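Local coordinates for 178aa long hypothetical molybdenum cofactor biosynthesis protein B (PDB 3IWT) that probably takes part in molybdenum cofactor biosynthesis as a MoaB protein, and probably binds molybdopterin through its MogA/MoaB-type domain, at residues Pro126-Lys129 with Ala130-Tyr133; Pro167-Gly170 with His171-Leu175. One frame throughout, in Å; residues are numbered along the deposited sequence.

Contact 1: residues Pro126-Lys129 with Ala130-Tyr133; sequences PEVK and AAAY
Val128 and Ala131 meet across a type II' beta turn that runs directly into a 3-10 segment, in the loop joining helix 112-123 to strand 138-142 of the MogA/MoaB-type fold. The evidence for the turn is the backbone of Lys129, with phi 51° and psi -126°, followed by helical angles at Ala130, and the closing bond from Ala131 N to Val128 O at 3.1 Å. That bond is bent, and its donor stands above the carbonyl plane, 44° out of it. An overlapping turn, one residue on, would be closed by Ala132 N to Lys129 O, although the exact place of that nitrogen is less certain.

The side chains are arranged around these turns. Val128 has CG1 anti to its backbone N, which turns this branch toward the 3-10 segment while CG2 goes the other way. CG1 lies 3.7 Å from Ala132 N and approaches Ala131 CB at 4.0 Å and, more loosely, Ala132 CB at 4.4 Å, so one methyl branch meets two alanine methyls. Lys129 behaves differently: its chain is extended beyond CG, and its amino end leads away from Ala130-Tyr133, leaving only its base and backbone in the contact.

Beyond the turn, Ala132 packs on Ser122 and Phe123 of helix 112-123, and Tyr133 reaches the second subunit, where its OH hydrogen-bonds to Leu164 O and Tyr148 OH of that chain. A glycerol, probably from the crystallisation liquor, is hydrogen-bonded to Ala131 O, and a magnesium ion lies about 7 Å from the Val128 side chain. The small side chains also sit close to the turn carbonyls: Ala132 CB is 3.2 Å from Lys129 O, and Ala131 CB lies 3.3 Å from Val128 O.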
loop_
_atom_site.group_PDB
_atom_site.type_symbol
_atom_site.label_atom_id
_atom_site.label_comp_id
_atom_site.label_asym_id
_atom_site.label_seq_id
_atom_site.Cartn_x
_atom_site.Cartn_y
_atom_site.Cartn_z
ATOM N N PRO A 126 19.418 -20.078 -21.716
ATOM C CA PRO A 126 20.724 -20.422 -21.129
ATOM C C PRO A 126 21.727 -19.271 -21.035
ATOM O O PRO A 126 22.667 -19.361 -20.254
ATOM C CB PRO A 126 21.243 -21.565 -22.010
ATOM C CG PRO A 126 20.419 -21.532 -23.202
ATOM C CD PRO A 126 19.137 -20.885 -22.926
ATOM N N GLU A 127 21.495 -18.186 -21.771
ATOM C CA GLU A 127 22.321 -16.993 -21.635
ATOM C C GLU A 127 21.797 -16.009 -20.575
ATOM O O GLU A 127 22.413 -14.971 -20.351
ATOM C CB GLU A 127 22.496 -16.296 -22.997
ATOM C CG GLU A 127 23.616 -16.928 -23.850
ATOM C CD GLU A 127 23.883 -16.189 -25.145
ATOM O OE1 GLU A 127 23.620 -14.961 -25.239
ATOM O OE2 GLU A 127 24.378 -16.837 -26.084
ATOM N N VAL A 128 20.683 -16.330 -19.911
ATOM C CA VAL A 128 20.083 -15.441 -18.890
ATOM C C VAL A 128 20.097 -16.160 -17.525
ATOM O O VAL A 128 20.747 -15.706 -16.591
ATOM C CB VAL A 128 18.652 -15.001 -19.279
ATOM C CG1 VAL A 128 18.013 -14.069 -18.191
ATOM C CG2 VAL A 128 18.670 -14.297 -20.622
ATOM N N LYS A 129 19.390 -17.281 -17.433
ATOM C CA LYS A 129 19.355 -18.076 -16.212
ATOM C C LYS A 129 19.001 -17.140 -15.039
ATOM O O LYS A 129 18.004 -16.427 -15.113
ATOM C CB LYS A 129 20.660 -18.868 -16.013
ATOM C CG LYS A 129 20.951 -19.908 -17.133
ATOM C CD LYS A 129 22.150 -20.758 -16.793
ATOM C CE LYS A 129 22.524 -21.763 -17.902
ATOM N NZ LYS A 129 23.550 -22.674 -17.381
ATOM N N ALA A 130 19.813 -17.113 -13.980
ATOM C CA ALA A 130 19.449 -16.396 -12.752
ATOM C C ALA A 130 19.350 -14.886 -12.932
ATOM O O ALA A 130 18.730 -14.218 -12.125
ATOM C CB ALA A 130 20.428 -16.733 -11.622
ATOM N N ALA A 131 19.972 -14.343 -13.971
ATOM C CA ALA A 131 19.791 -12.935 -14.283
ATOM C C ALA A 131 18.306 -12.576 -14.440
ATOM O O ALA A 131 17.919 -11.388 -14.360
ATOM C CB ALA A 131 20.573 -12.576 -15.538
ATOM N N ALA A 132 17.452 -13.592 -14.608
ATOM C CA ALA A 132 16.006 -13.387 -14.680
ATOM C C ALA A 132 15.465 -12.570 -13.485
ATOM O O ALA A 132 14.503 -11.840 -13.635
ATOM C CB ALA A 132 15.296 -14.702 -14.782
ATOM N N TYR A 133 16.047 -12.725 -12.289
ATOM C CA TYR A 133 15.485 -11.989 -11.143
ATOM C C TYR A 133 15.861 -10.526 -11.125
ATOM O O TYR A 133 15.381 -9.771 -10.261
ATOM C CB TYR A 133 15.708 -12.675 -9.807
ATOM C CG TYR A 133 17.096 -12.669 -9.203
ATOM C CD1 TYR A 133 17.543 -11.583 -8.453
ATOM C CD2 TYR A 133 17.927 -13.756 -9.329
ATOM C CE1 TYR A 133 18.797 -11.574 -7.850
ATOM C CE2 TYR A 133 19.194 -13.780 -8.725
ATOM C CZ TYR A 133 19.630 -12.675 -7.979
ATOM O OH TYR A 133 20.873 -12.688 -7.347
#

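Contact 2: residues Pro167-Gly170 with His171-Leu175; sequences PEVG and HLVYL
Val173 lies one helical turn beyond Val169, and its backbone N bonds to Val169 O at 2.9 Å with an almost straight N-H angle of 170°. From there its CB sits 3.6 Å from the same Val169 O. CG2, the branch beside the backbone N, comes closer still, 3.3 Å from that oxygen, and also meets Val169 CG2 at 4.3 Å, a loose apolar touch. The other branch, CG1, is anti to the backbone N (chi1 166°) and heads away from Val169. Both valines belong to the inner face of helix 154-176, which lies against the sheet: Val169 touches Val84 and Tyr148, and Val173 touches Val84 and Ile146.

The neighbouring turn is a water-inserted one. Pro167 O and His171 N stand 5.8 Å apart, too far for a direct bond, and a single water spans them, donating to Pro167 O at 3.1 Å and accepting from His171 N at 3.0 Å. The opening coincides with a kink and with a phi of -119° at Glu168, well off the helical value. Regular bonding resumes at once, from Leu172 N to Glu168 O and from Tyr174 N to Gly170 O. Leu134 of the third subunit packs on His171 and Leu172.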
loop_
_atom_site.group_PDB
_atom_site.type_symbol
_atom_site.label_atom_id
_atom_site.label_comp_id
_atom_site.label_asym_id
_atom_site.label_seq_id
_atom_site.Cartn_x
_atom_site.Cartn_y
_atom_site.Cartn_z
ATOM N N PRO A 167 1.099 -14.339 -28.716
ATOM C CA PRO A 167 0.094 -15.409 -28.533
ATOM C C PRO A 167 -1.185 -15.071 -27.758
ATOM O O PRO A 167 -2.214 -15.722 -27.978
ATOM C CB PRO A 167 0.882 -16.494 -27.773
ATOM C CG PRO A 167 2.311 -16.171 -28.018
ATOM C CD PRO A 167 2.350 -14.684 -28.015
ATOM N N GLU A 168 -1.122 -14.093 -26.852
ATOM C CA GLU A 168 -2.237 -13.801 -25.949
ATOM C C GLU A 168 -2.854 -12.418 -26.045
ATOM O O GLU A 168 -3.914 -12.206 -25.476
ATOM C CB GLU A 168 -1.803 -14.012 -24.490
ATOM C CG GLU A 168 -1.429 -15.451 -24.179
ATOM C CD GLU A 168 -2.556 -16.441 -24.435
ATOM O OE1 GLU A 168 -3.744 -16.091 -24.300
ATOM O OE2 GLU A 168 -2.231 -17.589 -24.752
ATOM N N VAL A 169 -2.193 -11.475 -26.706
ATOM C CA VAL A 169 -2.637 -10.085 -26.683
ATOM C C VAL A 169 -4.024 -9.907 -27.328
ATOM O O VAL A 169 -4.819 -9.087 -26.862
ATOM C CB VAL A 169 -1.589 -9.120 -27.329
ATOM C CG1 VAL A 169 -1.502 -9.319 -28.822
ATOM C CG2 VAL A 169 -1.906 -7.649 -26.990
ATOM N N GLY A 170 -4.314 -10.678 -28.373
ATOM C CA GLY A 170 -5.630 -10.633 -29.012
ATOM C C GLY A 170 -6.759 -10.929 -28.042
ATOM O O GLY A 170 -7.697 -10.148 -27.917
ATOM N N HIS A 171 -6.650 -12.055 -27.340
ATOM C CA HIS A 171 -7.656 -12.482 -26.356
ATOM C C HIS A 171 -7.750 -11.523 -25.169
ATOM O O HIS A 171 -8.838 -11.244 -24.653
ATOM C CB HIS A 171 -7.356 -13.910 -25.848
ATOM C CG HIS A 171 -8.298 -14.379 -24.778
ATOM N ND1 HIS A 171 -7.874 -14.722 -23.509
ATOM C CD2 HIS A 171 -9.645 -14.532 -24.780
ATOM C CE1 HIS A 171 -8.923 -15.068 -22.777
ATOM N NE2 HIS A 171 -10.007 -14.961 -23.524
ATOM N N LEU A 172 -6.614 -11.007 -24.737
ATOM C CA LEU A 172 -6.590 -10.020 -23.661
ATOM C C LEU A 172 -7.317 -8.710 -24.023
ATOM O O LEU A 172 -8.113 -8.181 -23.230
ATOM C CB LEU A 172 -5.132 -9.755 -23.300
ATOM C CG LEU A 172 -4.759 -8.899 -22.112
ATOM C CD1 LEU A 172 -5.452 -9.304 -20.782
ATOM C CD2 LEU A 172 -3.230 -9.002 -22.009
ATOM N N VAL A 173 -7.060 -8.182 -25.214
ATOM C CA VAL A 173 -7.802 -6.997 -25.696
ATOM C C VAL A 173 -9.324 -7.261 -25.766
ATOM O O VAL A 173 -10.148 -6.431 -25.317
ATOM C CB VAL A 173 -7.285 -6.522 -27.080
ATOM C CG1 VAL A 173 -8.260 -5.522 -27.723
ATOM C CG2 VAL A 173 -5.895 -5.916 -26.958
ATOM N N TYR A 174 -9.687 -8.403 -26.353
ATOM C CA TYR A 174 -11.079 -8.849 -26.402
ATOM C C TYR A 174 -11.689 -8.847 -24.979
ATOM O O TYR A 174 -12.741 -8.264 -24.726
ATOM C CB TYR A 174 -11.202 -10.261 -27.037
ATOM C CG TYR A 174 -12.526 -10.894 -26.677
ATOM C CD1 TYR A 174 -13.675 -10.603 -27.401
ATOM C CD2 TYR A 174 -12.642 -11.709 -25.544
ATOM C CE1 TYR A 174 -14.911 -11.126 -27.028
ATOM C CE2 TYR A 174 -13.866 -12.243 -25.160
ATOM C CZ TYR A 174 -14.999 -11.947 -25.900
ATOM O OH TYR A 174 -16.220 -12.474 -25.518
ATOM N N LEU A 175 -10.991 -9.506 -24.063
ATOM C CA LEU A 175 -11.468 -9.728 -22.702
ATOM C C LEU A 175 -11.719 -8.408 -21.960
ATOM O O LEU A 175 -12.768 -8.199 -21.360
ATOM C CB LEU A 175 -10.428 -10.561 -21.960
ATOM C CG LEU A 175 -10.798 -11.362 -20.734
ATOM C CD1 LEU A 175 -12.113 -12.079 -20.883
ATOM C CD2 LEU A 175 -9.643 -12.347 -20.500
HETATM O O HOH W 1 -4.841 -14.209 -28.385
#

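How the contacts relate
Contact 1 comes first along the chain, in the loop between helix 112-123 and strand 138-142; contact 2 follows, on helix 154-176, after strands 138-142 and 145-150 of the mixed sheet. Within one chain their centres are 28 Å apart and their nearest atoms about 18 Å, so they do not touch. Between subunits the two regions meet: Ala131 packs on Glu168 of the second subunit, while this chain's own Glu168 packs on Tyr133 of the third subunit. The loop of one copy is thus set against the terminal helix of another, which places both contacts at subunit interfaces of the six-chain assembly.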